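PDB 5TA0: glycoside Hydrolase from Bacteroides uniformis, which probably hydrolyses agarose-type galactans as a family 86 glycoside hydrolase, and is held here as a variant in complex with neoagarooctaose. Local coordinates for residues Asn444-Ile449 with Val510-Phe515; Ile473-Leu478 with Tyr493-Leu498. All coordinates share one frame; numbering follows the deposited sequence.

Interaction 1. Residues Asn444-Ile449 with Val510-Phe515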
loop_
_atom_site.group_PDB
_atom_site.type_symbol
_atom_site.label_atom_id
_atom_site.label_comp_id
_atom_site.label_asym_id
_atom_site.label_seq_id
_atom_site.Cartn_x
_atom_site.Cartn_y
_atom_site.Cartn_z
ATOM N N ASN A 444 20.172 -14.855 -11.544
ATOM C CA ASN A 444 19.686 -13.507 -11.818
ATOM C C ASN A 444 19.601 -12.657 -10.568
ATOM O O ASN A 444 19.154 -13.141 -9.523
ATOM C CB ASN A 444 18.313 -13.567 -12.455
ATOM C CG ASN A 444 18.359 -14.142 -13.845
ATOM O OD1 ASN A 444 19.078 -13.633 -14.698
ATOM N ND2 ASN A 444 17.608 -15.192 -14.081
ATOM N N VAL A 445 20.034 -11.411 -10.681
ATOM C CA VAL A 445 19.936 -10.444 -9.584
ATOM C C VAL A 445 19.224 -9.207 -10.098
ATOM O O VAL A 445 19.607 -8.673 -11.133
ATOM C CB VAL A 445 21.311 -10.045 -9.027
ATOM C CG1 VAL A 445 21.169 -9.138 -7.805
ATOM C CG2 VAL A 445 22.100 -11.291 -8.672
ATOM N N TYR A 446 18.219 -8.745 -9.362
ATOM C CA TYR A 446 17.395 -7.583 -9.718
ATOM C C TYR A 446 17.706 -6.502 -8.718
ATOM O O TYR A 446 17.500 -6.683 -7.516
ATOM C CB TYR A 446 15.894 -7.941 -9.702
ATOM C CG TYR A 446 15.609 -9.084 -10.611
ATOM C CD1 TYR A 446 15.483 -8.874 -11.981
ATOM C CD2 TYR A 446 15.539 -10.387 -10.126
ATOM C CE1 TYR A 446 15.269 -9.925 -12.838
ATOM C CE2 TYR A 446 15.318 -11.460 -10.984
ATOM C CZ TYR A 446 15.184 -11.208 -12.338
ATOM O OH TYR A 446 15.002 -12.242 -13.227
ATOM N N PHE A 447 18.244 -5.384 -9.210
ATOM C CA PHE A 447 18.653 -4.244 -8.409
ATOM C C PHE A 447 17.720 -3.087 -8.766
ATOM O O PHE A 447 17.718 -2.616 -9.920
ATOM C CB PHE A 447 20.112 -3.930 -8.746
ATOM C CG PHE A 447 20.783 -2.890 -7.885
ATOM C CD1 PHE A 447 20.325 -2.491 -6.637
ATOM C CD2 PHE A 447 21.991 -2.346 -8.349
ATOM C CE1 PHE A 447 21.024 -1.555 -5.887
ATOM C CE2 PHE A 447 22.697 -1.447 -7.586
ATOM C CZ PHE A 447 22.223 -1.062 -6.369
ATOM N N ILE A 448 16.870 -2.695 -7.814
ATOM C CA ILE A 448 15.824 -1.690 -8.087
ATOM C C ILE A 448 16.176 -0.410 -7.384
ATOM O O ILE A 448 16.499 -0.412 -6.202
ATOM C CB ILE A 448 14.424 -2.160 -7.621
ATOM C CG1 ILE A 448 14.088 -3.561 -8.137
ATOM C CG2 ILE A 448 13.358 -1.172 -8.043
ATOM C CD1 ILE A 448 14.196 -4.659 -7.108
ATOM N N ILE A 449 16.120 0.711 -8.118
ATOM C CA ILE A 449 16.476 2.012 -7.571
ATOM C C ILE A 449 15.397 3.004 -7.975
ATOM O O ILE A 449 15.008 3.032 -9.135
ATOM C CB ILE A 449 17.878 2.497 -8.037
ATOM C CG1 ILE A 449 18.906 1.351 -7.926
ATOM C CG2 ILE A 449 18.300 3.738 -7.275
ATOM C CD1 ILE A 449 20.281 1.683 -8.486
ATOM N N VAL A 510 15.242 -0.824 -12.964
ATOM C CA VAL A 510 15.435 -2.218 -12.543
ATOM C C VAL A 510 16.610 -2.724 -13.379
ATOM O O VAL A 510 16.505 -2.794 -14.625
ATOM C CB VAL A 510 14.182 -3.094 -12.745
ATOM C CG1 VAL A 510 14.490 -4.574 -12.490
ATOM C CG2 VAL A 510 13.045 -2.615 -11.847
ATOM N N ILE A 511 17.702 -3.042 -12.690
ATOM C CA ILE A 511 18.938 -3.516 -13.342
ATOM C C ILE A 511 19.006 -5.008 -13.108
ATOM O O ILE A 511 18.946 -5.475 -11.968
ATOM C CB ILE A 511 20.159 -2.801 -12.761
ATOM C CG1 ILE A 511 20.029 -1.275 -12.910
ATOM C CG2 ILE A 511 21.444 -3.297 -13.440
ATOM C CD1 ILE A 511 20.852 -0.473 -11.953
ATOM N N CYS A 512 19.069 -5.767 -14.196
ATOM C CA CYS A 512 19.040 -7.217 -14.150
ATOM C C CYS A 512 20.439 -7.748 -14.475
ATOM O O CYS A 512 20.893 -7.627 -15.609
ATOM C CB CYS A 512 17.995 -7.770 -15.127
ATOM S SG CYS A 512 16.371 -6.962 -15.035
ATOM N N TYR A 513 21.109 -8.304 -13.475
ATOM C CA TYR A 513 22.436 -8.927 -13.677
ATOM C C TYR A 513 22.220 -10.402 -13.899
ATOM O O TYR A 513 21.505 -11.037 -13.129
ATOM C CB TYR A 513 23.332 -8.725 -12.476
ATOM C CG TYR A 513 23.612 -7.282 -12.108
ATOM C CD1 TYR A 513 24.744 -6.615 -12.562
ATOM C CD2 TYR A 513 22.738 -6.567 -11.307
ATOM C CE1 TYR A 513 25.010 -5.301 -12.220
ATOM C CE2 TYR A 513 22.986 -5.248 -10.968
ATOM C CZ TYR A 513 24.119 -4.611 -11.419
ATOM O OH TYR A 513 24.334 -3.308 -11.069
ATOM N N ASN A 514 22.823 -10.969 -14.951
ATOM C CA ASN A 514 22.794 -12.396 -15.175
ATOM C C ASN A 514 24.214 -12.951 -15.029
ATOM O O ASN A 514 25.148 -12.443 -15.647
ATOM C CB ASN A 514 22.236 -12.715 -16.551
ATOM C CG ASN A 514 22.167 -14.203 -16.818
ATOM O OD1 ASN A 514 22.919 -14.719 -17.638
ATOM N ND2 ASN A 514 21.296 -14.901 -16.117
ATOM N N PHE A 515 24.360 -13.969 -14.183
ATOM C CA PHE A 515 25.664 -14.589 -13.921
ATOM C C PHE A 515 25.754 -15.982 -14.538
ATOM O O PHE A 515 24.757 -16.633 -14.799
ATOM C CB PHE A 515 25.896 -14.655 -12.406
ATOM C CG PHE A 515 26.149 -13.320 -11.789
ATOM C CD1 PHE A 515 27.432 -12.818 -11.656
ATOM C CD2 PHE A 515 25.084 -12.527 -11.340
ATOM C CE1 PHE A 515 27.659 -11.578 -11.078
ATOM C CE2 PHE A 515 25.312 -11.290 -10.769
ATOM C CZ PHE A 515 26.591 -10.795 -10.634
#
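Phe-447 and Tyr-513 stand side by side on two neighbouring antiparallel strands of the porphyranase-type beta-sandwich domain. Both point to the same sheet face, where strands 25-30 and 457-464 pack on their side chains. The Tyr-513 ring turns its edge to its diagonal neighbour: CE2 lies 3.9 Å from CB of Phe-447. Further out, OH of Tyr-513 comes to 3.7 Å from CD2 of Phe-447, at the edge of the phenyl ring. The tyrosine gets there because its CG sits beside its own backbone N (chi1 -60°), which leans the ring back along the strand toward Ile-511. Phe-447 has a further neighbour on its own strand, as CD1 of Ile-449 lies over one face of its ring.

The other sheet face carries Tyr-446, Cys-512 and the two asparagines. SG of Cys-512 approaches the edge of the Tyr-446 ring, 3.7 Å from CD1, a sulfur-aromatic contact. Asn-514 ND2 donates to Asn-444 OD1 at 2.9 Å. The two amide planes are 37° apart, and the donor sits above the carbonyl plane of Asn-444. An alanine in place of Asn-444 would lose this acceptor and is likely to leave the Asn-514 amide freer to turn. Four backbone hydrogen bonds join the strands, two in the pair Val-445 with Tyr-513 and two in Phe-447 with Ile-511. Beyond these pairs, CG2 of Val-445 rests 3.8 Å from CE2 of Phe-515.

Interaction 2. Residues Ile473-Leu478 with Tyr493-Leu498; sequences IEVRHL and YDAKSL
Val-475 lies against the ring of Tyr-493 in a beta hairpin formed by strands 472-481 and 487-495, at one edge of a sheet of the beta-sandwich domain. The two side chains run side by side and point the same way. CB of Val-475 sits over one face of the ring, 3.9 Å from the centroid and 18° off the ring normal, a CH-pi contact. CG1 reaches on to the phenol end and lies 3.6 Å from OH of Tyr-493. The ring can lie along the valine because CG of Tyr-493 falls between the backbone N and the carbonyl carbon (chi1 62°). The backbones of this pair bond in both directions; Val-475 N gives the shorter bond, 2.8 Å to Tyr-493 O. Phe-501 of strand 500-503 also touches both side chains.

The second branch of Val-475 looks to the turn after the hairpin. Its CG2 is 3.9 Å from CD2 of Leu-498, where the chain has curled back over the sheet. Ile-473 meets the same turn: its side chain is extended, and CD1 stops 4.1 Å from N of Leu-498. Its CB packs near CB of Ala-495. Ala-495 N donates to Ile-473 O, while Ile-473 N donates a hydrogen bond to a water at 2.8 Å. The contact of that water with Ala-495 O is short and doubtful.

On the reverse face, Glu-474 and Asp-494 bring like charges near each other. The glutamate charge is probably offset by Arg-476, which also forms a salt bridge with Asp-419. NE of Arg-476 lies 2.8 Å from OE2 of Glu-474, with the oxygen close to the guanidinium plane.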
loop_
_atom_site.group_PDB
_atom_site.type_symbol
_atom_site.label_atom_id
_atom_site.label_comp_id
_atom_site.label_asym_id
_atom_site.label_seq_id
_atom_site.Cartn_x
_atom_site.Cartn_y
_atom_site.Cartn_z
ATOM N N ILE A 473 24.054 -7.548 -18.468
ATOM C CA ILE A 473 23.284 -6.581 -17.666
ATOM C C ILE A 473 22.180 -6.038 -18.553
ATOM O O ILE A 473 22.472 -5.495 -19.636
ATOM C CB ILE A 473 24.178 -5.429 -17.149
ATOM C CG1 ILE A 473 25.370 -6.003 -16.364
ATOM C CG2 ILE A 473 23.377 -4.436 -16.297
ATOM C CD1 ILE A 473 26.375 -4.994 -15.887
ATOM N N GLU A 474 20.919 -6.191 -18.124
ATOM C CA GLU A 474 19.792 -5.516 -18.756
ATOM C C GLU A 474 19.356 -4.366 -17.855
ATOM O O GLU A 474 19.026 -4.574 -16.685
ATOM C CB GLU A 474 18.634 -6.473 -19.017
ATOM C CG GLU A 474 17.385 -5.784 -19.541
ATOM C CD GLU A 474 16.275 -6.727 -19.923
ATOM O OE1 GLU A 474 16.399 -7.454 -20.936
ATOM O OE2 GLU A 474 15.216 -6.700 -19.265
ATOM N N VAL A 475 19.351 -3.157 -18.414
ATOM C CA VAL A 475 18.870 -1.964 -17.730
ATOM C C VAL A 475 17.464 -1.675 -18.191
ATOM O O VAL A 475 17.192 -1.624 -19.392
ATOM C CB VAL A 475 19.747 -0.735 -18.067
ATOM C CG1 VAL A 475 19.208 0.548 -17.435
ATOM C CG2 VAL A 475 21.200 -1.003 -17.670
ATOM N N ARG A 476 16.568 -1.464 -17.235
ATOM C CA ARG A 476 15.198 -1.007 -17.502
ATOM C C ARG A 476 14.995 0.310 -16.758
ATOM O O ARG A 476 15.256 0.388 -15.562
ATOM C CB ARG A 476 14.192 -2.025 -16.994
ATOM C CG ARG A 476 14.417 -3.456 -17.453
ATOM C CD ARG A 476 13.457 -4.375 -16.743
ATOM N NE ARG A 476 13.679 -5.772 -17.082
ATOM C CZ ARG A 476 13.028 -6.771 -16.497
ATOM N NH1 ARG A 476 12.144 -6.523 -15.542
ATOM N NH2 ARG A 476 13.270 -8.019 -16.856
ATOM N N HIS A 477 14.598 1.370 -17.476
ATOM C CA HIS A 477 14.521 2.713 -16.909
ATOM C C HIS A 477 13.183 3.326 -17.327
ATOM O O HIS A 477 12.912 3.489 -18.535
ATOM C CB HIS A 477 15.694 3.549 -17.442
ATOM C CG HIS A 477 15.855 4.901 -16.824
ATOM N ND1 HIS A 477 16.561 5.903 -17.459
ATOM C CD2 HIS A 477 15.433 5.430 -15.656
ATOM C CE1 HIS A 477 16.585 6.978 -16.699
ATOM N NE2 HIS A 477 15.909 6.721 -15.594
ATOM N N LEU A 478 12.348 3.631 -16.325
ATOM C CA LEU A 478 11.020 4.197 -16.522
ATOM C C LEU A 478 11.022 5.650 -16.089
ATOM O O LEU A 478 11.233 5.951 -14.918
ATOM C CB LEU A 478 9.973 3.408 -15.745
ATOM C CG LEU A 478 8.534 3.890 -15.943
ATOM C CD1 LEU A 478 8.055 3.703 -17.368
ATOM C CD2 LEU A 478 7.633 3.133 -14.982
ATOM N N TYR A 493 17.654 -1.972 -22.309
ATOM C CA TYR A 493 18.848 -2.172 -23.143
ATOM C C TYR A 493 19.888 -2.978 -22.418
ATOM O O TYR A 493 19.900 -3.045 -21.194
ATOM C CB TYR A 493 19.427 -0.832 -23.601
ATOM C CG TYR A 493 19.910 0.087 -22.511
ATOM C CD1 TYR A 493 19.043 0.998 -21.917
ATOM C CD2 TYR A 493 21.230 0.053 -22.061
ATOM C CE1 TYR A 493 19.480 1.854 -20.930
ATOM C CE2 TYR A 493 21.677 0.903 -21.071
ATOM C CZ TYR A 493 20.803 1.817 -20.516
ATOM O OH TYR A 493 21.248 2.644 -19.529
ATOM N N ASP A 494 20.761 -3.609 -23.204
ATOM C CA ASP A 494 21.875 -4.374 -22.675
ATOM C C ASP A 494 23.088 -3.474 -22.491
ATOM O O ASP A 494 23.327 -2.572 -23.286
ATOM C CB ASP A 494 22.174 -5.547 -23.596
ATOM C CG ASP A 494 20.982 -6.493 -23.732
ATOM O OD1 ASP A 494 20.258 -6.723 -22.730
ATOM O OD2 ASP A 494 20.757 -7.001 -24.848
ATOM N N ALA A 495 23.834 -3.697 -21.414
ATOM C CA ALA A 495 24.985 -2.867 -21.055
ATOM C C ALA A 495 26.165 -3.787 -20.798
ATOM O O ALA A 495 26.008 -4.852 -20.196
ATOM C CB ALA A 495 24.689 -2.032 -19.827
ATOM N N LYS A 496 27.336 -3.396 -21.297
ATOM C CA LYS A 496 28.560 -4.172 -21.092
ATOM C C LYS A 496 29.061 -3.996 -19.659
ATOM O O LYS A 496 29.618 -4.912 -19.064
ATOM C CB LYS A 496 29.641 -3.751 -22.099
ATOM N N SER A 497 28.849 -2.804 -19.117
ATOM C CA SER A 497 29.155 -2.509 -17.728
ATOM C C SER A 497 28.182 -1.438 -17.270
ATOM O O SER A 497 27.569 -0.766 -18.105
ATOM C CB SER A 497 30.594 -2.001 -17.607
ATOM O OG SER A 497 30.758 -0.781 -18.304
ATOM N N LEU A 498 28.056 -1.259 -15.956
ATOM C CA LEU A 498 27.214 -0.188 -15.432
ATOM C C LEU A 498 27.745 0.378 -14.132
ATOM O O LEU A 498 27.151 0.219 -13.065
ATOM C CB LEU A 498 25.765 -0.669 -15.289
ATOM C CG LEU A 498 24.743 0.463 -15.197
ATOM C CD1 LEU A 498 24.540 1.112 -16.565
ATOM C CD2 LEU A 498 23.414 -0.038 -14.638
HETATM O O HOH W 1 25.331 -7.158 -20.963
#

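How the interactions relate
Following the chain from the N terminus, the first of the four segments lies on strand 444-451. The chain then passes through strand 457-464 and enters strand 472-481. It turns back into strand 487-495, and interaction 2 closes this short hairpin. Strand 500-503 follows, and strand 508-514 then pairs with 444-451, so interaction 1 closes a longer loop with interaction 2 nested inside it. The two contacts meet because strand 508-514 lies between strands 444-451 and 472-481. Backbone pairs Cys-512 with Glu-474 and Val-510 with Arg-476 join them, and Ile-511 packs on Ile-473. Through this pairing, the sheet's edge strand 487-495 is joined to strand 444-451.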